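Local coordinates for protein endoglucanase (Komagataeibacter sucrofermentans, PDB 6VC5) that probably hydrolyses internal beta-1,4-glucosidic linkages in cellulose and related beta-glucans, as a family 8 glycoside hydrolase, at residues 16-22 and 54-58; 152-156 and 222-226; 195-199 and 218-223; 253-258 and 271-277. One frame throughout, in Å; residues are numbered along the deposited sequence. Where two conformers were deposited one is given.

Contact 1 (16-22 and 54-58)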
loop_
_atom_site.group_PDB
_atom_site.type_symbol
_atom_site.label_atom_id
_atom_site.label_comp_id
_atom_site.label_asym_id
_atom_site.label_seq_id
_atom_site.Cartn_x
_atom_site.Cartn_y
_atom_site.Cartn_z
ATOM N N PHE A 16 14.398 12.217 1.252
ATOM C CA PHE A 16 14.415 12.702 -0.123
ATOM C C PHE A 16 15.811 13.178 -0.511
ATOM O O PHE A 16 16.498 13.850 0.266
ATOM C CB PHE A 16 13.406 13.847 -0.260
ATOM C CG PHE A 16 13.511 14.628 -1.555
ATOM C CD1 PHE A 16 12.861 14.201 -2.702
ATOM C CD2 PHE A 16 14.231 15.809 -1.602
ATOM C CE1 PHE A 16 12.946 14.938 -3.882
ATOM C CE2 PHE A 16 14.324 16.556 -2.780
ATOM C CZ PHE A 16 13.684 16.125 -3.913
ATOM N N HIS A 17 16.224 12.832 -1.727
ATOM C CA HIS A 17 17.477 13.295 -2.294
ATOM C C HIS A 17 17.211 14.120 -3.549
ATOM O O HIS A 17 16.214 13.899 -4.252
ATOM C CB HIS A 17 18.370 12.091 -2.620
ATOM C CG HIS A 17 18.824 11.358 -1.400
ATOM N ND1 HIS A 17 20.066 11.552 -0.833
ATOM C CD2 HIS A 17 18.176 10.478 -0.600
ATOM C CE1 HIS A 17 20.175 10.798 0.247
ATOM N NE2 HIS A 17 19.040 10.141 0.414
ATOM N N PRO A 18 18.082 15.088 -3.850
ATOM C CA PRO A 18 17.796 16.033 -4.944
ATOM C C PRO A 18 17.652 15.397 -6.317
ATOM O O PRO A 18 17.025 16.010 -7.192
ATOM C CB PRO A 18 18.993 16.997 -4.898
ATOM C CG PRO A 18 19.505 16.893 -3.503
ATOM C CD PRO A 18 19.293 15.459 -3.098
ATOM N N ASN A 19 18.212 14.205 -6.546
ATOM C CA ASN A 19 17.996 13.507 -7.811
ATOM C C ASN A 19 16.618 12.865 -7.921
ATOM O O ASN A 19 16.292 12.333 -8.995
ATOM C CB ASN A 19 19.095 12.470 -8.089
ATOM C CG ASN A 19 19.161 11.356 -7.044
ATOM O OD1 ASN A 19 18.373 11.303 -6.092
ATOM N ND2 ASN A 19 20.109 10.448 -7.233
ATOM N N GLY A 20 15.796 12.934 -6.873
ATOM C CA GLY A 20 14.473 12.353 -6.916
ATOM C C GLY A 20 14.339 11.022 -6.213
ATOM O O GLY A 20 13.221 10.501 -6.141
ATOM N N ARG A 21 15.431 10.458 -5.689
ATOM C CA ARG A 21 15.357 9.168 -5.013
ATOM C C ARG A 21 14.815 9.318 -3.597
ATOM O O ARG A 21 15.150 10.259 -2.874
ATOM C CB ARG A 21 16.743 8.523 -4.940
ATOM C CG ARG A 21 17.193 7.961 -6.256
ATOM C CD ARG A 21 18.503 7.230 -6.117
ATOM N NE ARG A 21 18.345 6.012 -5.330
ATOM C CZ ARG A 21 19.344 5.212 -4.984
ATOM N NH1 ARG A 21 20.581 5.494 -5.373
ATOM N NH2 ARG A 21 19.108 4.131 -4.248
ATOM N N ILE A 22 13.974 8.371 -3.204
ATOM C CA ILE A 22 13.564 8.207 -1.815
ATOM C C ILE A 22 14.382 7.043 -1.279
ATOM O O ILE A 22 14.383 5.961 -1.879
ATOM C CB ILE A 22 12.061 7.896 -1.729
ATOM C CG1 ILE A 22 11.245 9.027 -2.352
ATOM C CG2 ILE A 22 11.647 7.645 -0.277
ATOM C CD1 ILE A 22 11.541 10.383 -1.763
ATOM N N VAL A 54 10.751 15.786 -9.703
ATOM C CA VAL A 54 11.999 15.020 -9.762
ATOM C C VAL A 54 11.812 13.579 -9.280
ATOM O O VAL A 54 12.476 12.666 -9.783
ATOM C CB VAL A 54 13.173 15.734 -9.059
ATOM C CG1 VAL A 54 13.488 17.077 -9.752
ATOM C CG2 VAL A 54 12.913 15.919 -7.577
ATOM N N ILE A 55 10.932 13.341 -8.298
ATOM C CA ILE A 55 10.695 11.966 -7.850
ATOM C C ILE A 55 10.075 11.135 -8.972
ATOM O O ILE A 55 10.488 9.999 -9.227
ATOM C CB ILE A 55 9.832 11.949 -6.578
ATOM C CG1 ILE A 55 10.507 12.719 -5.444
ATOM C CG2 ILE A 55 9.551 10.489 -6.164
ATOM C CD1 ILE A 55 9.543 13.097 -4.331
ATOM N N TRP A 56 9.104 11.707 -9.683
ATOM C CA TRP A 56 8.505 11.012 -10.819
ATOM C C TRP A 56 9.500 10.806 -11.964
ATOM O O TRP A 56 9.585 9.709 -12.520
ATOM C CB TRP A 56 7.245 11.748 -11.275
ATOM C CG TRP A 56 6.697 11.295 -12.607
ATOM C CD1 TRP A 56 6.335 12.110 -13.651
ATOM C CD2 TRP A 56 6.404 9.952 -13.034
ATOM N NE1 TRP A 56 5.860 11.360 -14.691
ATOM C CE2 TRP A 56 5.899 10.035 -14.349
ATOM C CE3 TRP A 56 6.552 8.687 -12.452
ATOM C CZ2 TRP A 56 5.522 8.906 -15.082
ATOM C CZ3 TRP A 56 6.167 7.563 -13.190
ATOM C CH2 TRP A 56 5.663 7.689 -14.487
ATOM N N VAL A 57 10.258 11.841 -12.340
ATOM C CA VAL A 57 11.223 11.664 -13.427
ATOM C C VAL A 57 12.232 10.570 -13.086
ATOM O O VAL A 57 12.579 9.740 -13.938
ATOM C CB VAL A 57 11.900 12.998 -13.796
ATOM C CG1 VAL A 57 13.073 12.759 -14.720
ATOM C CG2 VAL A 57 10.897 13.904 -14.478
ATOM N N TRP A 58 12.692 10.519 -11.830
ATOM C CA TRP A 58 13.618 9.456 -11.455
ATOM C C TRP A 58 12.967 8.083 -11.593
ATOM O O TRP A 58 13.565 7.151 -12.155
ATOM C CB TRP A 58 14.165 9.657 -10.038
ATOM C CG TRP A 58 15.333 8.734 -9.766
ATOM C CD1 TRP A 58 16.654 9.006 -9.968
ATOM C CD2 TRP A 58 15.268 7.370 -9.312
ATOM N NE1 TRP A 58 17.415 7.904 -9.638
ATOM C CE2 TRP A 58 16.587 6.888 -9.244
ATOM C CE3 TRP A 58 14.219 6.520 -8.947
ATOM C CZ2 TRP A 58 16.887 5.586 -8.813
ATOM C CZ3 TRP A 58 14.520 5.226 -8.522
ATOM C CH2 TRP A 58 15.845 4.778 -8.460
HETATM O O HOH W 1 14.663 13.181 -11.622
#
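Arg21 lays its aliphatic chain over one face of the Trp58 indole, with CG 3.5 Å from the centroid of the five-membered ring and 22° off its normal, a CH-pi contact. A bend at chi3 turns the rest of the chain so that the guanidinium plane stays within 14° of the ring plane, while NH2 goes on to a salt bridge with Asp77. With an alanine at the Trp58 position the indole face is gone, and the Arg21 chain, losing its support, would probably be freer to turn.

The backbones come closest at Gly20, whose CA is 3.9 Å from the CA of Ile55; this and the Arg21-Trp58 face form the tight part. Two CA-H...O contacts join the backbones here: Gly20 CA reaches Val54 O at 3.5 Å, and Ile55 CA reaches Gly20 O at 3.4 Å. A CB on Gly20 would run into Val54 O. At the start of the loop, Phe16 turns its ring edge to the helix. With CG anti to the backbone N (chi1 168°), CE1 lies 3.6 Å from Ile55 CG1 and CZ lies 3.7 Å from Val54 CG2.

The side of Pro18 and Asn19 is looser and exposed. There a water donates to both Asn19 O and Val54 O, and a glycerol, probably from the crystallisation liquor, is hydrogen-bonded to Asn19 ND2. Asn19 OD1 accepts from Arg21 N at 3.1 Å, closing an Asx turn. The loop is thus a type I turn, His17 to Gly20, overlapped by that Asx turn and laid against helix 49-62, consistent with the (alpha/alpha)6 barrel of family 8 glycoside hydrolases.

Contact 2 (152-156 and 222-226)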
loop_
_atom_site.group_PDB
_atom_site.type_symbol
_atom_site.label_atom_id
_atom_site.label_comp_id
_atom_site.label_asym_id
_atom_site.label_seq_id
_atom_site.Cartn_x
_atom_site.Cartn_y
_atom_site.Cartn_z
ATOM N N LEU A 152 -1.994 -13.910 -2.775
ATOM C CA LEU A 152 -2.400 -12.518 -2.807
ATOM C C LEU A 152 -1.856 -11.800 -1.585
ATOM O O LEU A 152 -1.723 -12.386 -0.503
ATOM C CB LEU A 152 -3.941 -12.390 -2.817
ATOM C CG LEU A 152 -4.700 -13.143 -3.905
ATOM C CD1 LEU A 152 -6.208 -12.910 -3.747
ATOM C CD2 LEU A 152 -4.225 -12.702 -5.283
ATOM N N ASN A 153 -1.531 -10.530 -1.759
ATOM C CA ASN A 153 -1.228 -9.654 -0.636
ATOM C C ASN A 153 -2.397 -8.684 -0.539
ATOM O O ASN A 153 -2.566 -7.824 -1.408
ATOM C CB ASN A 153 0.099 -8.939 -0.863
ATOM C CG ASN A 153 0.587 -8.246 0.367
ATOM O OD1 ASN A 153 -0.187 -7.566 1.044
ATOM N ND2 ASN A 153 1.862 -8.429 0.695
ATOM N N LEU A 154 -3.220 -8.835 0.503
ATOM C CA LEU A 154 -4.435 -8.023 0.592
ATOM C C LEU A 154 -4.108 -6.546 0.788
ATOM O O LEU A 154 -4.883 -5.679 0.384
ATOM C CB LEU A 154 -5.338 -8.558 1.712
ATOM C CG LEU A 154 -5.832 -9.999 1.495
ATOM C CD1 LEU A 154 -6.635 -10.477 2.693
ATOM C CD2 LEU A 154 -6.642 -10.092 0.207
ATOM N N SER A 155 -2.955 -6.235 1.383
ATOM C CA SER A 155 -2.540 -4.847 1.536
ATOM C C SER A 155 -2.144 -4.200 0.221
ATOM O O SER A 155 -1.922 -2.986 0.196
ATOM C CB SER A 155 -1.367 -4.730 2.520
ATOM O OG SER A 155 -0.132 -5.116 1.923
ATOM N N TYR A 156 -2.028 -4.968 -0.868
ATOM C CA TYR A 156 -1.764 -4.340 -2.155
ATOM C C TYR A 156 -3.039 -3.833 -2.811
ATOM O O TYR A 156 -2.957 -3.175 -3.855
ATOM C CB TYR A 156 -1.021 -5.285 -3.112
ATOM C CG TYR A 156 0.434 -5.577 -2.772
ATOM C CD1 TYR A 156 0.960 -5.304 -1.508
ATOM C CD2 TYR A 156 1.279 -6.142 -3.715
ATOM C CE1 TYR A 156 2.288 -5.599 -1.197
ATOM C CE2 TYR A 156 2.601 -6.439 -3.415
ATOM C CZ TYR A 156 3.103 -6.169 -2.166
ATOM O OH TYR A 156 4.420 -6.465 -1.881
ATOM N N ASP A 222 2.749 -5.898 6.497
ATOM C CA ASP A 222 1.936 -5.709 5.300
ATOM C C ASP A 222 0.453 -5.509 5.635
ATOM O O ASP A 222 -0.158 -4.534 5.252
ATOM C CB ASP A 222 2.022 -6.947 4.388
ATOM C CG ASP A 222 3.397 -7.160 3.748
ATOM O OD1 ASP A 222 4.296 -7.685 4.426
ATOM O OD2 ASP A 222 3.560 -6.883 2.555
ATOM N N ALA A 223 -0.083 -6.435 6.417
ATOM C CA ALA A 223 -1.509 -6.500 6.666
ATOM C C ALA A 223 -2.053 -5.298 7.421
ATOM O O ALA A 223 -3.205 -5.014 7.339
ATOM C CB ALA A 223 -1.898 -7.802 7.355
ATOM N N ILE A 224 -1.183 -4.573 8.092
ATOM C CA ILE A 224 -1.636 -3.466 8.904
ATOM C C ILE A 224 -2.067 -2.360 7.968
ATOM O O ILE A 224 -2.954 -1.618 8.337
ATOM C CB ILE A 224 -0.459 -2.907 9.756
ATOM C CG1 ILE A 224 -0.893 -1.767 10.679
ATOM C CG2 ILE A 224 0.648 -2.390 8.852
ATOM C CD1 ILE A 224 -1.846 -2.224 11.750
ATOM N N ARG A 225 -1.760 -2.349 6.698
ATOM C CA ARG A 225 -2.382 -1.412 5.793
ATOM C C ARG A 225 -3.852 -1.673 5.478
ATOM O O ARG A 225 -4.516 -0.823 4.963
ATOM C CB ARG A 225 -1.528 -1.196 4.550
ATOM C CG ARG A 225 -0.237 -0.454 4.881
ATOM C CD ARG A 225 0.529 0.050 3.673
ATOM N NE ARG A 225 1.964 0.045 3.967
ATOM C CZ ARG A 225 2.709 1.108 4.279
ATOM N NH1 ARG A 225 3.968 0.947 4.542
ATOM N NH2 ARG A 225 2.214 2.325 4.311
ATOM N N VAL A 226 -4.273 -2.914 5.617
ATOM C CA VAL A 226 -5.626 -3.276 5.198
ATOM C C VAL A 226 -6.722 -2.453 5.878
ATOM O O VAL A 226 -7.518 -1.836 5.202
ATOM C CB VAL A 226 -5.894 -4.796 5.330
ATOM C CG1 VAL A 226 -7.364 -5.115 5.074
ATOM C CG2 VAL A 226 -5.016 -5.548 4.339
HETATM O O HOH W 2 5.285 -6.298 0.664
#
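Ser155 and Val226 bring the backbones to a CA-CA distance of 5.0 Å, where the 3-10 turn 154-156 faces the type I turn Asp222 to Arg225. The one direct hydrogen bond between the segments is made by side chains: Asn153 ND2 donates to Asp222 OD2 at 3.0 Å. The acceptor lies close to the amide plane, but the donor comes from above the carboxylate, 56° out of its plane; the amide and carboxylate planes are 49° apart.

The other end of the amide is held as well. Asn153 OD1 accepts a hydrogen bond from Ser155 OG at 2.6 Å and a weak one from Ser155 N, which together fix which way the amide is flipped. Ser155 OG sits between its own backbone N and carbonyl carbon (chi1 77°), the setting that brings it to the amide. Its CB packs tightly on the opposing turn, 3.0 Å from Asp222 O; OG is also near that carbonyl, but at too poor an angle to bond. Asp222 OD2 has a second donor, a water at 2.6 Å that also meets Tyr156 OH at 2.7 Å. Asn153 CB covers one face of the Tyr156 ring. On the apolar flank, Val226 CG2 touches Leu154 CB at 4.0 Å.

Within the (alpha/alpha)6 barrel known for family 8, the contact pins the loop after strand 149-152 to the turn entering helix 225-232. Leu154 continues the apolar flank onto Ile184 and Ile185 of helix 172-187. Ile224 and Arg225 lean on helix 300-313, Ile224 also touches helix 274-282, and strand 149-152 pairs with Leu200 through Leu152.

Contact 3 (195-199 and 218-223)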
loop_
_atom_site.group_PDB
_atom_site.type_symbol
_atom_site.label_atom_id
_atom_site.label_comp_id
_atom_site.label_asym_id
_atom_site.label_seq_id
_atom_site.Cartn_x
_atom_site.Cartn_y
_atom_site.Cartn_z
ATOM N N LEU A 195 -8.179 -11.842 11.747
ATOM C CA LEU A 195 -7.367 -10.841 11.069
ATOM C C LEU A 195 -6.946 -11.329 9.686
ATOM O O LEU A 195 -6.757 -12.531 9.464
ATOM C CB LEU A 195 -6.096 -10.562 11.887
ATOM C CG LEU A 195 -6.325 -9.844 13.224
ATOM C CD1 LEU A 195 -5.125 -9.999 14.134
ATOM C CD2 LEU A 195 -6.643 -8.352 13.014
ATOM N N PRO A 196 -6.741 -10.410 8.749
ATOM C CA PRO A 196 -6.192 -10.803 7.452
ATOM C C PRO A 196 -4.720 -11.114 7.575
ATOM O O PRO A 196 -4.006 -10.504 8.404
ATOM C CB PRO A 196 -6.428 -9.558 6.580
ATOM C CG PRO A 196 -6.331 -8.407 7.580
ATOM C CD PRO A 196 -6.933 -8.951 8.865
ATOM N N PRO A 197 -4.191 -12.042 6.787
ATOM C CA PRO A 197 -2.756 -12.318 6.807
ATOM C C PRO A 197 -2.005 -11.340 5.912
ATOM O O PRO A 197 -2.569 -10.705 5.011
ATOM C CB PRO A 197 -2.673 -13.733 6.219
ATOM C CG PRO A 197 -3.792 -13.748 5.215
ATOM C CD PRO A 197 -4.898 -12.879 5.791
ATOM N N ASP A 198 -0.693 -11.246 6.164
ATOM C CA ASP A 198 0.194 -10.574 5.218
ATOM C C ASP A 198 0.058 -11.180 3.820
ATOM O O ASP A 198 0.028 -10.450 2.818
ATOM C CB ASP A 198 1.653 -10.688 5.677
ATOM C CG ASP A 198 1.955 -9.932 6.973
ATOM O OD1 ASP A 198 1.357 -8.856 7.241
ATOM O OD2 ASP A 198 2.853 -10.417 7.714
ATOM N N TRP A 199 -0.049 -12.509 3.736
ATOM C CA TRP A 199 -0.053 -13.237 2.466
ATOM C C TRP A 199 -1.118 -14.323 2.523
ATOM O O TRP A 199 -1.075 -15.190 3.410
ATOM C CB TRP A 199 1.321 -13.871 2.217
ATOM C CG TRP A 199 2.439 -12.848 2.096
ATOM C CD1 TRP A 199 3.307 -12.447 3.082
ATOM C CD2 TRP A 199 2.797 -12.117 0.927
ATOM N NE1 TRP A 199 4.171 -11.497 2.592
ATOM C CE2 TRP A 199 3.882 -11.284 1.268
ATOM C CE3 TRP A 199 2.302 -12.084 -0.380
ATOM C CZ2 TRP A 199 4.488 -10.429 0.336
ATOM C CZ3 TRP A 199 2.897 -11.228 -1.301
ATOM C CH2 TRP A 199 3.975 -10.419 -0.938
ATOM N N ARG A 218 1.431 -14.563 9.694
ATOM C CA ARG A 218 1.212 -13.458 10.614
ATOM C C ARG A 218 0.338 -12.374 9.996
ATOM O O ARG A 218 0.233 -12.251 8.773
ATOM C CB ARG A 218 2.540 -12.808 11.014
ATOM C CG ARG A 218 3.465 -13.742 11.730
ATOM C CD ARG A 218 4.839 -13.144 11.816
ATOM N NE ARG A 218 5.736 -14.048 12.531
ATOM C CZ ARG A 218 7.023 -13.801 12.715
ATOM N NH1 ARG A 218 7.553 -12.684 12.240
ATOM N NH2 ARG A 218 7.776 -14.675 13.383
ATOM N N PHE A 219 -0.283 -11.598 10.865
ATOM C CA PHE A 219 -0.751 -10.237 10.606
ATOM C C PHE A 219 0.362 -9.324 11.090
ATOM O O PHE A 219 0.616 -9.300 12.231
ATOM C CB PHE A 219 -2.027 -9.947 11.422
ATOM C CG PHE A 219 -2.492 -8.499 11.385
ATOM C CD1 PHE A 219 -3.343 -8.053 10.431
ATOM C CD2 PHE A 219 -2.117 -7.633 12.371
ATOM C CE1 PHE A 219 -3.792 -6.762 10.436
ATOM C CE2 PHE A 219 -2.553 -6.326 12.380
ATOM C CZ PHE A 219 -3.381 -5.887 11.395
ATOM N N SER A 220 1.005 -8.593 10.192
ATOM C CA SER A 220 2.129 -7.758 10.553
ATOM C C SER A 220 2.321 -6.568 9.614
ATOM O O SER A 220 1.405 -5.851 9.370
ATOM C CB SER A 220 3.419 -8.579 10.738
ATOM O OG SER A 220 4.047 -8.973 9.572
ATOM N N TYR A 221 3.523 -6.402 9.109
ATOM C CA TYR A 221 3.914 -5.163 8.498
ATOM C C TYR A 221 3.270 -4.868 7.153
ATOM O O TYR A 221 3.237 -3.755 6.738
ATOM C CB TYR A 221 5.437 -5.108 8.415
ATOM C CG TYR A 221 6.060 -5.158 9.773
ATOM C CD1 TYR A 221 6.219 -4.027 10.496
ATOM C CD2 TYR A 221 6.440 -6.348 10.343
ATOM C CE1 TYR A 221 6.767 -4.055 11.743
ATOM C CE2 TYR A 221 6.980 -6.383 11.612
ATOM C CZ TYR A 221 7.145 -5.232 12.296
ATOM O OH TYR A 221 7.691 -5.158 13.550
ATOM N N ASP A 222 2.749 -5.898 6.497
ATOM C CA ASP A 222 1.936 -5.709 5.300
ATOM C C ASP A 222 0.453 -5.509 5.635
ATOM O O ASP A 222 -0.158 -4.534 5.252
ATOM C CB ASP A 222 2.022 -6.947 4.388
ATOM C CG ASP A 222 3.397 -7.160 3.748
ATOM O OD1 ASP A 222 4.296 -7.685 4.426
ATOM O OD2 ASP A 222 3.560 -6.883 2.555
ATOM N N ALA A 223 -0.083 -6.435 6.417
ATOM C CA ALA A 223 -1.509 -6.500 6.666
ATOM C C ALA A 223 -2.053 -5.298 7.421
ATOM O O ALA A 223 -3.205 -5.014 7.339
ATOM C CB ALA A 223 -1.898 -7.802 7.355
HETATM O O HOH W 3 5.169 -8.346 6.608
HETATM O O HOH W 4 5.635 -10.615 5.674
HETATM O O HOH W 5 0.862 -14.066 6.160
HETATM O O HOH W 6 6.164 -9.970 3.615
#
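Leu195 covers one face of the Phe219 ring: its CD2 stands over the ring centre, 4.2 Å from the centroid and 11° off the normal, a CH-pi contact. At the ring edge, near its plane, lies Pro196 O, 3.2 Å from Phe219 CD1. That carbonyl is buried and has no polar partner in the model. The Pro196 ring runs alongside Phe219, pointing the same way. The Trp199 indole meets water at its edge, where NE1 donates at 2.7 Å to a water that in turn donates to Asp222 OD1, while Trp215 stacks on the indole; the other oxygen of that carboxylate, Asp222 OD2, is bonded to Asn153.

The third flat group, the Asp198 carboxylate, reaches into the bend 220-223 with CG anti to its own carbonyl carbon (chi1 -66°). Ser220 OG donates at 2.6 Å to OD2 of Asp198, which uses its syn lone pair. Two backbone donors grip OD1: Ser220 N at 3.0 Å, on the syn side but 33° out of plane, and Ala223 N at 2.9 Å, nearly in line with the C-O bond. The carboxylate thus holds the Ser220 and Ala223 amides, with a weak bond from Asp222 N, in the non-regular bend between strand 218-219 and helix 225-232, in a family whose fold is an (alpha/alpha)6 barrel.

The backbones are tied directly as well, by a nearly straight bond from Asp198 N to Arg218 O at 2.9 Å. The Arg218 side chain leads away to a cation-pi contact with Trp259, and Phe219 pairs through its backbone with Val260, while Leu195 packs on Phe244 and Phe247 of helix 238-251.

Contact 4 (253-258 and 271-277)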
loop_
_atom_site.group_PDB
_atom_site.type_symbol
_atom_site.label_atom_id
_atom_site.label_comp_id
_atom_site.label_asym_id
_atom_site.label_seq_id
_atom_site.Cartn_x
_atom_site.Cartn_y
_atom_site.Cartn_z
ATOM N N ALA A 253 -3.017 1.097 23.497
ATOM C CA ALA A 253 -2.179 2.003 22.719
ATOM C C ALA A 253 -0.703 1.878 23.071
ATOM O O ALA A 253 0.150 2.180 22.233
ATOM C CB ALA A 253 -2.643 3.446 22.927
ATOM N N SER A 254 -0.383 1.445 24.288
ATOM C CA SER A 254 1.006 1.334 24.729
ATOM C C SER A 254 1.646 -0.013 24.414
ATOM O O SER A 254 2.851 -0.174 24.651
ATOM C CB SER A 254 1.117 1.597 26.236
ATOM O OG SER A 254 0.687 2.908 26.565
ATOM N N ALA A 255 0.895 -0.983 23.869
ATOM C CA ALA A 255 1.452 -2.320 23.700
ATOM C C ALA A 255 0.937 -3.019 22.443
ATOM O O ALA A 255 0.768 -4.242 22.445
ATOM C CB ALA A 255 1.204 -3.172 24.953
ATOM N N LEU A 256 0.672 -2.277 21.373
ATOM C CA LEU A 256 0.242 -2.944 20.152
ATOM C C LEU A 256 1.376 -3.842 19.662
ATOM O O LEU A 256 2.538 -3.425 19.669
ATOM C CB LEU A 256 -0.114 -1.919 19.066
ATOM C CG LEU A 256 -1.289 -0.969 19.347
ATOM C CD1 LEU A 256 -1.470 0.016 18.183
ATOM C CD2 LEU A 256 -2.582 -1.723 19.620
ATOM N N PRO A 257 1.090 -5.055 19.257
ATOM C CA PRO A 257 2.149 -5.958 18.804
ATOM C C PRO A 257 2.643 -5.620 17.400
ATOM O O PRO A 257 1.892 -5.187 16.609
ATOM C CB PRO A 257 1.457 -7.313 18.797
ATOM C CG PRO A 257 0.014 -7.010 18.618
ATOM C CD PRO A 257 -0.221 -5.703 19.328
ATOM N N GLY A 258 3.909 -5.837 17.144
ATOM C CA GLY A 258 4.422 -5.718 15.787
ATOM C C GLY A 258 3.930 -6.824 14.875
ATOM O O GLY A 258 3.723 -6.610 13.673
ATOM N N ASN A 271 6.923 -4.287 20.792
ATOM C CA ASN A 271 5.732 -3.569 20.371
ATOM C C ASN A 271 5.943 -2.968 18.983
ATOM O O ASN A 271 7.067 -2.806 18.498
ATOM C CB ASN A 271 5.381 -2.456 21.362
ATOM C CG ASN A 271 5.158 -2.966 22.776
ATOM O OD1 ASN A 271 4.425 -3.932 23.012
ATOM N ND2 ASN A 271 5.774 -2.286 23.736
ATOM N N ALA A 272 4.823 -2.633 18.354
ATOM C CA ALA A 272 4.810 -2.058 17.029
ATOM C C ALA A 272 5.363 -0.638 17.039
ATOM O O ALA A 272 5.393 0.024 18.079
ATOM C CB ALA A 272 3.364 -2.000 16.556
ATOM N N PRO A 273 5.790 -0.141 15.881
ATOM C CA PRO A 273 6.177 1.268 15.778
ATOM C C PRO A 273 4.960 2.175 15.808
ATOM O O PRO A 273 3.814 1.709 15.690
ATOM C CB PRO A 273 6.861 1.327 14.408
ATOM C CG PRO A 273 6.115 0.296 13.608
ATOM C CD PRO A 273 5.874 -0.837 14.581
ATOM N N PRO A 274 5.172 3.489 15.948
ATOM C CA PRO A 274 4.037 4.430 16.020
ATOM C C PRO A 274 3.126 4.419 14.811
ATOM O O PRO A 274 1.954 4.792 14.946
ATOM C CB PRO A 274 4.719 5.798 16.171
ATOM C CG PRO A 274 6.047 5.501 16.759
ATOM C CD PRO A 274 6.453 4.138 16.282
ATOM N N GLY A 275 3.609 4.026 13.633
ATOM C CA GLY A 275 2.710 3.946 12.493
ATOM C C GLY A 275 1.533 3.012 12.717
ATOM O O GLY A 275 0.437 3.245 12.186
ATOM N N TYR A 276 1.725 1.925 13.482
ATOM C CA TYR A 276 0.568 1.075 13.761
ATOM C C TYR A 276 -0.446 1.806 14.626
ATOM O O TYR A 276 -1.656 1.606 14.484
ATOM C CB TYR A 276 0.962 -0.178 14.538
ATOM C CG TYR A 276 1.555 -1.319 13.771
ATOM C CD1 TYR A 276 2.467 -1.117 12.737
ATOM C CD2 TYR A 276 1.251 -2.628 14.126
ATOM C CE1 TYR A 276 3.045 -2.206 12.068
ATOM C CE2 TYR A 276 1.827 -3.719 13.468
ATOM C CZ TYR A 276 2.723 -3.499 12.446
ATOM O OH TYR A 276 3.302 -4.565 11.793
ATOM N N LEU A 277 0.037 2.594 15.584
ATOM C CA LEU A 277 -0.871 3.374 16.411
ATOM C C LEU A 277 -1.651 4.365 15.564
ATOM O O LEU A 277 -2.837 4.605 15.817
ATOM C CB LEU A 277 -0.077 4.090 17.507
ATOM C CG LEU A 277 -0.816 5.026 18.450
ATOM C CD1 LEU A 277 -1.845 4.269 19.241
ATOM C CD2 LEU A 277 0.183 5.685 19.376
#
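Tyr276 spans from the start of helix 274-282 to Gly258, its hydroxyl donating to Gly258 O at 2.8 Å, in the carbonyl plane and on a lone pair. The torsion behind this reach is chi1 -80°, which sets CG anti to the carbonyl carbon and sends the ring past Pro257 O, 3.5 Å from CE2. A phenylalanine here would probably leave Gly258 O without this donor and the ring without the bond that fixes its end.

Leu277, one residue on, differs: CG is anti to the backbone N (chi1 177°), and a turn at chi2 (62°) carries CD1 to Ala253 CB at 3.9 Å. Between these two stands Leu256, placing CD1 3.8 Å from Leu277 CA, while its CB faces Ala272 CB at 4.3 Å. Asn271 brings OD1 3.5 Å from Ala255 CA; the polar partner of that oxygen is Arg267.

The loop running between helix 238-251 and helix 274-282 is closed by a single beta bridge, Pro257 with Asn271, marked by the bond from Ala272 N to Leu256 O at 2.8 Å. A glycerol, probably from crystallisation, hydrogen-bonds to Ala253 O and Leu256 N. The chemistry is therefore divided: two carbonyls of the 253-258 loop are each met by a donor, one backbone and one phenolic, whereas Leu256 and Ala253 meet Leu277 through carbon contacts.

In the fold
From the N terminus, contact 1 comes first, closing an excursion that includes helix 33-46 and laying the loop after helix 4-15 on helix 49-62. It stands apart, with its centre 26 to 30 Å from those of the others. Contact 2 opens at 152-156, just after strand 149-152, and closes at 222-226; contact 3 nests inside that span, opening at 195-199, and ends on the same stretch, so the two share Asp222 and Ala223, with centres about 6 Å apart. Contact 4 follows, closing the short loop between helices 238-251 and 274-282. Tyr276 touches Ile224 of contact 2 and Ser220 and Tyr221 of contact 3, making contacts 2, 3 and 4 one continuous group.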